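Local coordinates for protein laccase (Botrytis aclada, PDB 3SQR) that oxidises phenolic substrates at the expense of dioxygen, which it reduces to water, using bound copper, and probably serves in lignin degradation and detoxification of lignin-derived products, at residues S375-L380 / L493-R498; L382-Y387 / F473-E478. All blocks are in the same frame, centred on the assembly; numbering follows the deposited sequence.

Overall arrangement
Contacts 1 and 2 lie side by side, their centres about 9 Å apart and about 20 and 21 Å from the centre of the chain. Both join the long connection between strands 344-348 and 387-398 to parts of the third cupredoxin domain. In chain order come 375-380, 382-387, 473-478 and 493-498, so contact 2 falls within the span bridged by contact 1. Backbone hydrogen bonds tie the two together: L493 pairs with V384, and P497 with I474, the latter joining strand 472-478 to the residue just before strand 498-499. The last part of the connection is thus fastened to this domain at two neighbouring places, away from the copper sites.

Contact 1: residues S375-L380 / L493-R498; sequences SLVPHL and LVNPPR. With MAN (alpha-D-mannopyranose), chain L.
Side chains of N495 and R498 seize backbone carbonyls of P378 and L380, docking two irregular segments in a largely buried contact. Segment 375-380 belongs to the connection between strands 344-348 and 387-398, whereas 493-498 leads into edge strand 498-499 of the third cupredoxin domain. Strand 293-300 of the second domain borders the contact, with V377 and H379 bonded by their backbones to V296 and P294 and P378 resting on V293. N495 ND2 donates to P378 O over 3.0 Å in a nearly straight bond (168°), using a lone pair in the carbonyl plane; its OD1 takes the backbone N of L382. R498 leaves the backbone extended and then bends at chi3, which turns its guanidinium end-on to L380 O. That oxygen receives both R498 NH1, at 2.9 Å, and NH2, at 2.7 Å. P378 lies over one guanidinium face, its CB 3.3 Å from R498 NH1, and Y59 takes the remaining NE. Alongside, L376 CB packs on P497 CB at 3.8 Å, and a water bridges L376 O to N495 O. A second water spans L376 O and R498 N, weakly on the L376 side. S375, beyond the contact, carries an O-linked mannose through a covalent bond from OG to C1. Sharing one acceptor leaves both arginine bonds bent, at 139° and 147°, yet the positive charge would be expected to polarise the L380 carbonyl.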
loop_
_atom_site.group_PDB
_atom_site.type_symbol
_atom_site.label_atom_id
_atom_site.label_comp_id
_atom_site.label_asym_id
_atom_site.label_seq_id
_atom_site.Cartn_x
_atom_site.Cartn_y
_atom_site.Cartn_z
ATOM N N SER A 375 -3.611 20.382 2.162
ATOM C CA SER A 375 -4.614 19.939 1.248
ATOM C C SER A 375 -5.390 18.713 1.702
ATOM O O SER A 375 -6.390 18.387 1.129
ATOM C CB SER A 375 -3.989 19.582 -0.090
ATOM O OG SER A 375 -3.196 20.592 -0.714
ATOM N N LEU A 376 -4.915 18.032 2.720
ATOM C CA LEU A 376 -5.463 16.729 3.051
ATOM C C LEU A 376 -6.276 16.791 4.353
ATOM O O LEU A 376 -5.764 16.431 5.447
ATOM C CB LEU A 376 -4.310 15.754 3.157
ATOM C CG LEU A 376 -3.417 15.545 1.924
ATOM C CD1 LEU A 376 -2.340 14.435 2.276
ATOM C CD2 LEU A 376 -4.246 15.189 0.680
ATOM N N VAL A 377 -7.528 17.213 4.230
ATOM C CA VAL A 377 -8.389 17.470 5.388
ATOM C C VAL A 377 -9.489 16.464 5.433
ATOM O O VAL A 377 -10.340 16.485 4.611
ATOM C CB VAL A 377 -8.989 18.907 5.310
ATOM C CG1 VAL A 377 -9.851 19.210 6.573
ATOM C CG2 VAL A 377 -7.850 19.881 5.141
ATOM N N PRO A 378 -9.437 15.508 6.384
ATOM C CA PRO A 378 -10.468 14.504 6.488
ATOM C C PRO A 378 -11.824 15.163 6.612
ATOM O O PRO A 378 -11.980 16.178 7.325
ATOM C CB PRO A 378 -10.076 13.717 7.748
ATOM C CG PRO A 378 -8.576 13.911 7.807
ATOM C CD PRO A 378 -8.414 15.355 7.416
ATOM N N HIS A 379 -12.781 14.600 5.910
ATOM C CA HIS A 379 -14.130 15.096 5.964
ATOM C C HIS A 379 -14.702 14.856 7.353
ATOM O O HIS A 379 -15.355 15.757 7.938
ATOM C CB HIS A 379 -15.022 14.411 4.936
ATOM C CG HIS A 379 -16.451 14.767 5.122
ATOM N ND1 HIS A 379 -17.029 15.824 4.448
ATOM C CD2 HIS A 379 -17.385 14.311 5.992
ATOM C CE1 HIS A 379 -18.280 15.977 4.869
ATOM N NE2 HIS A 379 -18.524 15.077 5.803
ATOM N N LEU A 380 -14.571 13.619 7.828
ATOM C CA LEU A 380 -14.834 13.323 9.217
ATOM C C LEU A 380 -13.702 13.831 10.105
ATOM O O LEU A 380 -12.580 13.233 10.192
ATOM C CB LEU A 380 -15.070 11.824 9.432
ATOM C CG LEU A 380 -15.399 11.434 10.872
ATOM C CD1 LEU A 380 -16.873 11.440 11.146
ATOM C CD2 LEU A 380 -14.820 10.018 11.145
ATOM N N LEU A 493 -2.709 18.867 15.953
ATOM C CA LEU A 493 -3.540 17.836 16.573
ATOM C C LEU A 493 -5.012 17.930 16.236
ATOM O O LEU A 493 -5.794 17.043 16.596
ATOM C CB LEU A 493 -3.337 17.861 18.108
ATOM C CG LEU A 493 -1.891 17.764 18.580
ATOM C CD1 LEU A 493 -1.811 17.975 20.116
ATOM C CD2 LEU A 493 -1.189 16.432 18.229
ATOM N N VAL A 494 -5.364 18.958 15.495
ATOM C CA VAL A 494 -6.726 19.264 15.146
ATOM C C VAL A 494 -7.027 18.922 13.701
ATOM O O VAL A 494 -6.620 19.645 12.734
ATOM C CB VAL A 494 -7.058 20.769 15.327
ATOM C CG1 VAL A 494 -8.499 20.972 15.007
ATOM C CG2 VAL A 494 -6.752 21.175 16.784
ATOM N N ASN A 495 -7.726 17.816 13.563
ATOM C CA ASN A 495 -8.016 17.231 12.269
ATOM C C ASN A 495 -6.852 17.319 11.255
ATOM O O ASN A 495 -7.050 17.822 10.153
ATOM C CB ASN A 495 -9.277 17.822 11.646
ATOM C CG ASN A 495 -9.857 16.938 10.588
ATOM O OD1 ASN A 495 -9.761 15.695 10.700
ATOM N ND2 ASN A 495 -10.471 17.539 9.557
ATOM N N PRO A 496 -5.684 16.780 11.602
ATOM C CA PRO A 496 -4.612 16.742 10.622
ATOM C C PRO A 496 -4.899 15.658 9.565
ATOM O O PRO A 496 -5.878 14.945 9.669
ATOM C CB PRO A 496 -3.419 16.371 11.445
ATOM C CG PRO A 496 -3.996 15.516 12.506
ATOM C CD PRO A 496 -5.291 16.105 12.838
ATOM N N PRO A 497 -4.100 15.609 8.496
ATOM C CA PRO A 497 -4.333 14.488 7.574
ATOM C C PRO A 497 -4.352 13.144 8.288
ATOM O O PRO A 497 -3.701 12.932 9.302
ATOM C CB PRO A 497 -3.161 14.562 6.595
ATOM C CG PRO A 497 -2.595 15.978 6.792
ATOM C CD PRO A 497 -2.897 16.356 8.180
ATOM N N ARG A 498 -5.111 12.223 7.727
ATOM C CA ARG A 498 -5.322 10.938 8.371
ATOM C C ARG A 498 -5.401 9.920 7.265
ATOM O O ARG A 498 -6.179 10.081 6.320
ATOM C CB ARG A 498 -6.623 10.972 9.190
ATOM C CG ARG A 498 -6.932 9.744 10.030
ATOM C CD ARG A 498 -8.130 9.994 10.929
ATOM N NE ARG A 498 -9.411 9.962 10.255
ATOM C CZ ARG A 498 -10.272 10.981 10.154
ATOM N NH1 ARG A 498 -9.962 12.146 10.638
ATOM N NH2 ARG A 498 -11.433 10.832 9.570
HETATM C C1 MAN L . -4.122 21.537 -1.333
HETATM C C2 MAN L . -3.334 22.114 -2.502
HETATM C C3 MAN L . -2.188 22.994 -2.024
HETATM C C4 MAN L . -2.727 24.064 -1.072
HETATM C C5 MAN L . -3.487 23.378 0.072
HETATM C C6 MAN L . -4.114 24.421 1.006
HETATM O O2 MAN L . -4.248 22.818 -3.334
HETATM O O3 MAN L . -1.483 23.507 -3.159
HETATM O O4 MAN L . -1.651 24.767 -0.526
HETATM O O5 MAN L . -4.536 22.562 -0.440
HETATM O O6 MAN L . -5.055 25.174 0.230
HETATM O O HOH W 1 -6.258 13.416 5.203
HETATM O O HOH W 2 -5.799 18.120 7.638
#

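Contact 2: residues L382-Y387 / F473-E478; sequences LDVGGY and FIVAQE
A chi1 of -68° swings the ring of F473 clear of its own carbonyl carbon and out to L382 and V384. V384 has CG1 anti to its backbone N (chi1 173°), which leaves CG2 anti to the carbonyl carbon and turned to the ring. CG2 does most of the touching: it lies 3.6 Å from F473 CG and about as near to F473 CB, approaching the ring obliquely while the two side chains slide past each other in opposite directions. The same branch of V384 reaches V475 CG1 at 3.8 Å, so one methyl touches both F473 and V475. Farther out along the ring, L382 CB packs on F473 CE2 at 3.8 Å. The carbonyl of L382 comes to the ring edge, in its plane, with L382 O 3.6 Å from F473 CE2. No hydrogen bond crosses between the segments. Some of their polar links run to 493-498: D383 OD1 accepts from the backbone N of N495. W448 meets the F473 ring edge-to-face and also touches V384, while A513 of strand 509-515 adds to the apolar surroundings of V384. V475 stands at a corner of the strand, where I474 is the centre of an inverse gamma turn closed by a weak bond from V475 N to F473 O. Together V475 and A476 face A511 as a classic beta bulge. The contact thus packs the approach to strand 387-398 against a bulged strand of a cupredoxin beta-sandwich, the fold repeated in the three domains of laccases.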
loop_
_atom_site.group_PDB
_atom_site.type_symbol
_atom_site.label_atom_id
_atom_site.label_comp_id
_atom_site.label_asym_id
_atom_site.label_seq_id
_atom_site.Cartn_x
_atom_site.Cartn_y
_atom_site.Cartn_z
ATOM N N LEU A 382 -11.414 14.664 13.116
ATOM C CA LEU A 382 -11.043 14.046 14.393
ATOM C C LEU A 382 -9.791 14.684 14.890
ATOM O O LEU A 382 -8.886 15.085 14.095
ATOM C CB LEU A 382 -10.829 12.523 14.206
ATOM C CG LEU A 382 -12.030 11.692 13.700
ATOM C CD1 LEU A 382 -11.509 10.279 13.412
ATOM C CD2 LEU A 382 -13.165 11.674 14.693
ATOM N N ASP A 383 -9.687 14.725 16.209
ATOM C CA ASP A 383 -8.535 15.284 16.878
ATOM C C ASP A 383 -7.760 14.298 17.684
ATOM O O ASP A 383 -8.302 13.325 18.209
ATOM C CB ASP A 383 -8.963 16.420 17.825
ATOM C CG ASP A 383 -9.624 17.569 17.090
ATOM O OD1 ASP A 383 -9.494 17.726 15.854
ATOM O OD2 ASP A 383 -10.293 18.360 17.773
ATOM N N VAL A 384 -6.470 14.576 17.805
ATOM C CA VAL A 384 -5.547 13.728 18.501
ATOM C C VAL A 384 -5.629 14.229 19.937
ATOM O O VAL A 384 -5.488 15.415 20.172
ATOM C CB VAL A 384 -4.107 13.882 17.971
ATOM C CG1 VAL A 384 -3.071 13.093 18.841
ATOM C CG2 VAL A 384 -4.041 13.425 16.483
ATOM N N GLY A 385 -5.879 13.311 20.850
ATOM C CA GLY A 385 -6.019 13.636 22.252
ATOM C C GLY A 385 -4.692 13.566 22.960
ATOM O O GLY A 385 -3.607 13.620 22.344
ATOM N N GLY A 386 -4.747 13.397 24.277
ATOM C CA GLY A 386 -3.511 13.302 25.049
ATOM C C GLY A 386 -2.643 12.142 24.633
ATOM O O GLY A 386 -3.127 11.031 24.435
ATOM N N TYR A 387 -1.336 12.362 24.536
ATOM C CA TYR A 387 -0.471 11.321 24.039
ATOM C C TYR A 387 0.830 11.052 24.790
ATOM O O TYR A 387 1.335 11.898 25.581
ATOM C CB TYR A 387 -0.190 11.627 22.549
ATOM C CG TYR A 387 0.643 12.849 22.306
ATOM C CD1 TYR A 387 2.029 12.817 22.405
ATOM C CD2 TYR A 387 0.034 14.062 21.972
ATOM C CE1 TYR A 387 2.799 13.976 22.168
ATOM C CE2 TYR A 387 0.764 15.205 21.737
ATOM C CZ TYR A 387 2.148 15.180 21.841
ATOM O OH TYR A 387 2.846 16.364 21.601
ATOM N N PHE A 473 -2.632 9.904 12.221
ATOM C CA PHE A 473 -2.835 11.330 12.013
ATOM C C PHE A 473 -1.474 11.922 11.775
ATOM O O PHE A 473 -0.532 11.669 12.552
ATOM C CB PHE A 473 -3.406 11.897 13.312
ATOM C CG PHE A 473 -4.795 11.447 13.631
ATOM C CD1 PHE A 473 -5.106 10.167 14.008
ATOM C CD2 PHE A 473 -5.840 12.362 13.567
ATOM C CE1 PHE A 473 -6.439 9.816 14.340
ATOM C CE2 PHE A 473 -7.115 12.001 13.906
ATOM C CZ PHE A 473 -7.415 10.769 14.254
ATOM N N ILE A 474 -1.320 12.641 10.672
ATOM C CA ILE A 474 -0.039 13.250 10.357
ATOM C C ILE A 474 0.057 14.570 11.135
ATOM O O ILE A 474 -0.403 15.603 10.660
ATOM C CB ILE A 474 0.094 13.486 8.900
ATOM C CG1 ILE A 474 -0.145 12.186 8.102
ATOM C CG2 ILE A 474 1.467 14.107 8.610
ATOM C CD1 ILE A 474 0.161 12.362 6.560
ATOM N N VAL A 475 0.573 14.486 12.343
ATOM C CA VAL A 475 0.689 15.689 13.183
ATOM C C VAL A 475 1.858 16.605 12.731
ATOM O O VAL A 475 1.849 17.821 12.941
ATOM C CB VAL A 475 0.664 15.376 14.649
ATOM C CG1 VAL A 475 -0.702 14.555 14.946
ATOM C CG2 VAL A 475 1.895 14.675 15.186
ATOM N N ALA A 476 2.802 16.022 12.025
ATOM C CA ALA A 476 3.921 16.771 11.431
ATOM C C ALA A 476 4.559 15.926 10.336
ATOM O O ALA A 476 4.804 14.732 10.490
ATOM C CB ALA A 476 4.983 17.086 12.500
ATOM N N GLN A 477 4.880 16.562 9.245
ATOM C CA GLN A 477 5.614 15.873 8.193
ATOM C C GLN A 477 6.555 16.975 7.700
ATOM O O GLN A 477 6.163 17.868 6.946
ATOM C CB GLN A 477 4.626 15.390 7.148
ATOM C CG GLN A 477 5.289 14.673 5.994
ATOM C CD GLN A 477 4.347 14.270 4.941
ATOM O OE1 GLN A 477 3.593 15.067 4.400
ATOM N NE2 GLN A 477 4.370 12.959 4.627
ATOM N N GLU A 478 7.755 16.949 8.220
ATOM C CA GLU A 478 8.645 18.095 8.168
ATOM C C GLU A 478 9.988 17.755 7.604
ATOM O O GLU A 478 10.612 16.736 7.989
ATOM C CB GLU A 478 8.852 18.646 9.587
ATOM C CG GLU A 478 7.572 19.141 10.236
ATOM C CD GLU A 478 7.005 20.397 9.627
ATOM O OE1 GLU A 478 7.809 21.207 9.149
ATOM O OE2 GLU A 478 5.757 20.556 9.637
#